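Local structure of glycosyl hydrolase (Bacteroides ovatus, 3QC2) at residues 304-310 and 360-364; 239-245 and 272-276. The protein is a glycosyl hydrolase family protein of largely beta structure, probably folded as a five-bladed beta-propeller. All coordinates share one frame; numbering follows the deposited sequence.

Contact 1: 304-310 and 360-364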
loop_
_atom_site.group_PDB
_atom_site.type_symbol
_atom_site.label_atom_id
_atom_site.label_comp_id
_atom_site.label_asym_id
_atom_site.label_seq_id
_atom_site.Cartn_x
_atom_site.Cartn_y
_atom_site.Cartn_z
ATOM N N GLU A 304 8.448 17.797 3.260
ATOM C CA GLU A 304 9.545 17.024 2.677
ATOM C C GLU A 304 9.232 15.547 2.899
ATOM O O GLU A 304 8.678 15.198 3.914
ATOM C CB GLU A 304 10.859 17.364 3.387
ATOM C CG GLU A 304 11.221 18.840 3.383
ATOM C CD GLU A 304 11.590 19.359 1.999
ATOM O OE1 GLU A 304 11.783 18.541 1.076
ATOM O OE2 GLU A 304 11.698 20.591 1.837
ATOM N N PRO A 305 9.595 14.681 1.948
ATOM C CA PRO A 305 9.336 13.273 2.166
ATOM C C PRO A 305 10.212 12.746 3.326
ATOM O O PRO A 305 11.350 13.190 3.492
ATOM C CB PRO A 305 9.725 12.641 0.835
ATOM C CG PRO A 305 10.755 13.533 0.295
ATOM C CD PRO A 305 10.367 14.913 0.721
ATOM N N PHE A 306 9.659 11.843 4.135
ATOM C CA PHE A 306 10.390 11.278 5.303
ATOM C C PHE A 306 11.197 10.066 4.916
ATOM O O PHE A 306 12.084 9.663 5.646
ATOM C CB PHE A 306 9.420 10.895 6.429
ATOM C CG PHE A 306 8.630 9.641 6.158
ATOM C CD1 PHE A 306 7.401 9.695 5.472
ATOM C CD2 PHE A 306 9.097 8.398 6.602
ATOM C CE1 PHE A 306 6.658 8.524 5.224
ATOM C CE2 PHE A 306 8.368 7.233 6.356
ATOM C CZ PHE A 306 7.136 7.297 5.659
ATOM N N PHE A 307 10.860 9.472 3.764
ATOM C CA PHE A 307 11.534 8.282 3.256
ATOM C C PHE A 307 11.584 8.374 1.733
ATOM O O PHE A 307 10.566 8.597 1.091
ATOM C CB PHE A 307 10.764 7.030 3.698
ATOM C CG PHE A 307 11.518 5.748 3.513
ATOM C CD1 PHE A 307 12.451 5.335 4.466
ATOM C CD2 PHE A 307 11.282 4.934 2.416
ATOM C CE1 PHE A 307 13.161 4.123 4.316
ATOM C CE2 PHE A 307 11.988 3.722 2.260
ATOM C CZ PHE A 307 12.934 3.327 3.237
ATOM N N ARG A 308 12.782 8.215 1.165
ATOM C CA ARG A 308 12.978 8.297 -0.300
ATOM C C ARG A 308 14.095 7.350 -0.739
ATOM O O ARG A 308 14.791 6.784 0.111
ATOM C CB ARG A 308 13.307 9.731 -0.704
ATOM C CG ARG A 308 14.617 10.274 -0.146
ATOM C CD ARG A 308 14.772 11.731 -0.506
ATOM N NE ARG A 308 16.018 12.305 -0.017
ATOM C CZ ARG A 308 17.187 12.267 -0.668
ATOM N NH1 ARG A 308 17.308 11.654 -1.861
ATOM N NH2 ARG A 308 18.256 12.834 -0.118
ATOM N N PRO A 309 14.265 7.157 -2.073
ATOM C CA PRO A 309 15.337 6.279 -2.555
ATOM C C PRO A 309 16.703 6.760 -2.132
ATOM O O PRO A 309 17.069 7.898 -2.418
ATOM C CB PRO A 309 15.185 6.346 -4.081
ATOM C CG PRO A 309 13.762 6.636 -4.292
ATOM C CD PRO A 309 13.353 7.540 -3.163
HETATM N N MSE A 310 17.446 5.898 -1.434
HETATM C CA MSE A 310 18.808 6.225 -0.950
HETATM C C MSE A 310 19.845 5.187 -1.352
HETATM O O MSE A 310 20.965 5.534 -1.691
HETATM C CB MSE A 310 18.817 6.327 0.578
HETATM C CG MSE A 310 17.953 7.436 1.167
HETATM SE SE MSE A 310 18.569 9.210 0.728
HETATM C CE MSE A 310 20.390 9.094 1.468
ATOM N N ALA A 360 15.174 11.006 9.870
ATOM C CA ALA A 360 14.539 10.597 8.608
ATOM C C ALA A 360 15.594 10.690 7.500
ATOM O O ALA A 360 16.738 11.098 7.754
ATOM C CB ALA A 360 13.377 11.471 8.303
ATOM N N ASP A 361 15.239 10.292 6.287
ATOM C CA ASP A 361 16.179 10.409 5.176
ATOM C C ASP A 361 16.502 11.883 5.036
ATOM O O ASP A 361 15.602 12.730 5.143
ATOM C CB ASP A 361 15.594 9.859 3.860
ATOM C CG ASP A 361 15.597 8.332 3.794
ATOM O OD1 ASP A 361 16.321 7.696 4.571
ATOM O OD2 ASP A 361 14.896 7.772 2.938
ATOM N N PRO A 362 17.782 12.211 4.830
ATOM C CA PRO A 362 18.138 13.616 4.717
ATOM C C PRO A 362 17.615 14.243 3.439
ATOM O O PRO A 362 17.282 13.550 2.497
ATOM C CB PRO A 362 19.671 13.592 4.731
ATOM C CG PRO A 362 20.033 12.253 4.242
ATOM C CD PRO A 362 18.953 11.329 4.701
ATOM N N LEU A 363 17.534 15.561 3.428
ATOM C CA LEU A 363 17.083 16.278 2.257
ATOM C C LEU A 363 18.196 16.173 1.218
ATOM O O LEU A 363 19.357 16.073 1.580
ATOM C CB LEU A 363 16.806 17.739 2.594
ATOM C CG LEU A 363 15.866 18.008 3.776
ATOM C CD1 LEU A 363 15.703 19.515 3.977
ATOM C CD2 LEU A 363 14.500 17.305 3.583
ATOM N N PRO A 364 17.842 16.179 -0.072
ATOM C CA PRO A 364 18.866 16.079 -1.133
ATOM C C PRO A 364 19.754 17.339 -1.233
ATOM O O PRO A 364 19.342 18.445 -0.881
ATOM C CB PRO A 364 18.035 15.904 -2.402
ATOM C CG PRO A 364 16.738 16.531 -2.094
ATOM C CD PRO A 364 16.492 16.343 -0.627
ATOM O OXT PRO A 364 20.904 17.275 -1.660
HETATM O O HOH W 1 13.913 12.766 2.428
#

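Contact 2: 239-245 and 272-276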
loop_
_atom_site.group_PDB
_atom_site.type_symbol
_atom_site.label_atom_id
_atom_site.label_comp_id
_atom_site.label_asym_id
_atom_site.label_seq_id
_atom_site.Cartn_x
_atom_site.Cartn_y
_atom_site.Cartn_z
ATOM N N ARG A 239 0.200 19.161 -4.910
ATOM C CA ARG A 239 0.471 20.609 -4.832
ATOM C C ARG A 239 1.715 20.996 -5.632
ATOM O O ARG A 239 2.684 20.264 -5.646
ATOM C CB ARG A 239 0.678 21.007 -3.372
ATOM C CG ARG A 239 1.643 20.080 -2.639
ATOM C CD ARG A 239 1.947 20.475 -1.234
ATOM N NE ARG A 239 2.755 19.417 -0.620
ATOM C CZ ARG A 239 3.239 19.427 0.612
ATOM N NH1 ARG A 239 3.037 20.468 1.426
ATOM N NH2 ARG A 239 3.960 18.389 1.027
ATOM N N ASP A 240 1.669 22.155 -6.282
ATOM C CA ASP A 240 2.793 22.653 -7.059
ATOM C C ASP A 240 4.049 22.876 -6.186
ATOM O O ASP A 240 3.950 23.295 -5.047
ATOM C CB ASP A 240 2.446 24.010 -7.721
ATOM C CG ASP A 240 1.333 23.912 -8.782
ATOM O OD1 ASP A 240 0.915 22.795 -9.151
ATOM O OD2 ASP A 240 0.877 24.994 -9.251
ATOM N N GLY A 241 5.215 22.598 -6.750
ATOM C CA GLY A 241 6.501 22.870 -6.088
ATOM C C GLY A 241 6.953 21.937 -4.989
ATOM O O GLY A 241 7.927 22.226 -4.310
ATOM N N TYR A 242 6.255 20.820 -4.813
ATOM C CA TYR A 242 6.609 19.825 -3.782
ATOM C C TYR A 242 6.740 18.433 -4.396
ATOM O O TYR A 242 6.365 18.211 -5.556
ATOM C CB TYR A 242 5.560 19.805 -2.677
ATOM C CG TYR A 242 5.530 21.038 -1.838
ATOM C CD1 TYR A 242 4.830 22.160 -2.248
ATOM C CD2 TYR A 242 6.184 21.080 -0.616
ATOM C CE1 TYR A 242 4.794 23.307 -1.466
ATOM C CE2 TYR A 242 6.163 22.208 0.168
ATOM C CZ TYR A 242 5.470 23.321 -0.258
ATOM O OH TYR A 242 5.450 24.433 0.518
ATOM N N PHE A 243 7.269 17.498 -3.606
ATOM C CA PHE A 243 7.469 16.120 -4.055
ATOM C C PHE A 243 6.168 15.423 -4.407
ATOM O O PHE A 243 6.161 14.522 -5.233
ATOM C CB PHE A 243 8.230 15.299 -2.997
ATOM C CG PHE A 243 7.402 14.932 -1.784
ATOM C CD1 PHE A 243 7.205 15.850 -0.736
ATOM C CD2 PHE A 243 6.841 13.664 -1.674
ATOM C CE1 PHE A 243 6.457 15.513 0.373
ATOM C CE2 PHE A 243 6.098 13.317 -0.563
ATOM C CZ PHE A 243 5.902 14.261 0.471
ATOM N N ASP A 244 5.069 15.817 -3.750
ATOM C CA ASP A 244 3.757 15.217 -4.020
ATOM C C ASP A 244 2.951 16.175 -4.868
ATOM O O ASP A 244 1.924 16.702 -4.441
ATOM C CB ASP A 244 3.030 14.810 -2.714
ATOM C CG ASP A 244 2.849 15.972 -1.718
ATOM O OD1 ASP A 244 3.656 16.966 -1.750
ATOM O OD2 ASP A 244 1.903 15.862 -0.883
ATOM N N SER A 245 3.435 16.362 -6.101
ATOM C CA SER A 245 2.885 17.331 -7.062
ATOM C C SER A 245 2.067 16.751 -8.211
ATOM O O SER A 245 1.363 17.495 -8.889
ATOM C CB SER A 245 4.027 18.155 -7.648
ATOM O OG SER A 245 5.092 17.321 -8.054
ATOM N N GLY A 272 6.664 19.033 -14.627
ATOM C CA GLY A 272 6.404 20.434 -14.965
ATOM C C GLY A 272 5.948 21.325 -13.808
ATOM O O GLY A 272 6.178 22.549 -13.834
ATOM N N ARG A 273 5.310 20.721 -12.798
ATOM C CA ARG A 273 4.782 21.458 -11.637
ATOM C C ARG A 273 5.371 20.969 -10.298
ATOM O O ARG A 273 4.914 21.375 -9.250
ATOM C CB ARG A 273 3.245 21.330 -11.576
ATOM C CG ARG A 273 2.503 21.684 -12.890
ATOM C CD ARG A 273 0.967 21.561 -12.721
ATOM N NE ARG A 273 0.412 22.686 -11.937
ATOM C CZ ARG A 273 -0.184 23.786 -12.459
ATOM N NH1 ARG A 273 -0.353 23.922 -13.784
ATOM N NH2 ARG A 273 -0.633 24.752 -11.644
ATOM N N GLY A 274 6.394 20.117 -10.349
ATOM C CA GLY A 274 6.981 19.567 -9.139
ATOM C C GLY A 274 8.182 20.297 -8.602
ATOM O O GLY A 274 8.395 21.493 -8.881
ATOM N N ASP A 275 8.962 19.566 -7.803
ATOM C CA ASP A 275 10.167 20.074 -7.188
ATOM C C ASP A 275 11.348 19.369 -7.803
ATOM O O ASP A 275 11.517 18.152 -7.641
ATOM C CB ASP A 275 10.135 19.812 -5.685
ATOM C CG ASP A 275 11.321 20.429 -4.946
ATOM O OD1 ASP A 275 12.173 21.105 -5.577
ATOM O OD2 ASP A 275 11.392 20.237 -3.719
ATOM N N LYS A 276 12.182 20.126 -8.492
ATOM C CA LYS A 276 13.361 19.556 -9.115
ATOM C C LYS A 276 14.444 19.067 -8.121
ATOM O O LYS A 276 15.373 18.374 -8.514
ATOM C CB LYS A 276 13.930 20.498 -10.179
ATOM C CG LYS A 276 13.525 20.089 -11.606
ATOM C CD LYS A 276 13.692 21.185 -12.580
ATOM C CE LYS A 276 14.101 20.664 -14.011
ATOM N NZ LYS A 276 13.410 19.425 -14.453
HETATM O O HOH W 2 9.021 18.838 -1.646
#

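Contact 1: 304-310 and 360-364
The guanidinium of Arg-308 lies between Pro-364 and the selenomethionine Met-310, and its two faces and its edge are put to different uses. Pro-364 CB covers one face, offset toward the rim, 3.8 Å from Arg-308 NH2. Over the centre of the opposite face sits the selenium of Met-310, whose chain bends at chi2 (-66°) and chi3 (-58°) to fold back over the arginine. At the edge, in the plane of the group, Pro-362 O accepts from two nitrogens at once: Arg-308 NE at 3.1 Å, nearly in line with the carbonyl bond, and Arg-308 NH2 at 2.9 Å, from above the carbonyl plane. This side-on grip, with both bonds ending on one oxygen, fixes the rotation of the guanidinium. A water at the same edge touches NE weakly and lies within hydrogen-bonding distance of Pro-305 O and Asp-361 O.

Asp-361 makes the second join. Its OD2 takes the backbone N-H of Arg-308 on the anti lone pair, 2.8 Å from N and almost straight at 174°, and also meets Arg-21 in a salt bridge. A longer bond, 3.3 Å from Asp-361 N to Phe-306 O, ties the backbones together. Farther along, Leu-363 CD2 packs against the aliphatic part of Glu-304, 3.6 Å from CG, the two side chains crossing at about a right angle; Glu-304 OE1 is bonded to the hydroxyl of Tyr-278 and forms a salt bridge with Arg-277.

The contact thus fastens the extreme C-terminus to the irregular connection between strands 298-301 and 324-332, a case of a chain end held by backbone carbonyls and a buried carboxylate rather than by strand pairing. Phe-306 and Phe-307 turn away from the tail, packing on Ala-285 of strand 283-290 and on Ile-326 and Val-324 of strand 324-332.

Contact 2: 239-245 and 272-276
Arg-273 reaches Asp-240 through a bend at chi3 (75°), which turns the end of an otherwise extended chain so that its NE side meets the carboxylate. Asp-240 answers with CG anti to its own carbonyl carbon (chi1 -66°). The outcome is a two-pronged salt bridge, one nitrogen to each oxygen: Arg-273 NE lies 2.8 Å from Asp-240 OD1 and Arg-273 NH2 2.8 Å from Asp-240 OD2. The fit is not coplanar, since the two groups are turned 50° apart; OD1 is met from above the carboxylate plane, whereas OD2 uses its syn lone pair.

Next to this pair the backbones meet directly. Gly-241 N donates to Arg-273 O at 2.8 Å, and the same oxygen has a CA-H...O contact with Asp-240. Gly-241 stands in the type II beta turn from Arg-239 to Tyr-242, with the positive phi that favours glycine. Just past the turn, Ser-245 OG comes to 3.1 Å from Gly-274 CA, an approach possible because Gly-274 carries no side chain. That hydroxyl also donates to Tyr-242 O at 2.9 Å and is bonded to the backbone N of His-270, so one oxygen links both loops. Asp-275 CB packs 3.5 Å from Gly-241 O; its carboxylate is paired with Arg-277, and a water joins OD2, weakly, to Phe-243 N.

Within 239-245, Arg-239 holds Asp-244 OD1 with NE and NH2, while Tyr-242 CD2 lies over the centre of the arginine's guanidinium. Asp-244 also pairs with Arg-301, at the end of strand 298-301. The contact therefore joins the loop entering strand 247-257 to the one connecting strands 260-268 and 283-290; strand 260-268 pairs antiparallel with both 247-257 and 283-290, so the two loops stand at ends of adjoining strands of one sheet.

How the contacts relate
Contact 2 closes along the chain before contact 1 opens, and their centres lie 15 Å apart on the same side of the chain's centre. They nevertheless touch: the ring of Phe-243 packs against the start of 304-310, its CD1 3.6 Å from Pro-305 CD and its CE1 3.8 Å from Glu-304 C. A polar link runs beside this packing, because Arg-277 pairs with both Asp-275 of contact 2 and Glu-304 of contact 1. Tyr-278 likewise touches Phe-243 and Pro-305. A triethylene glycol, probably from the crystallisation liquor, is bound about 4 Å from the side chain of Arg-239 in contact 2.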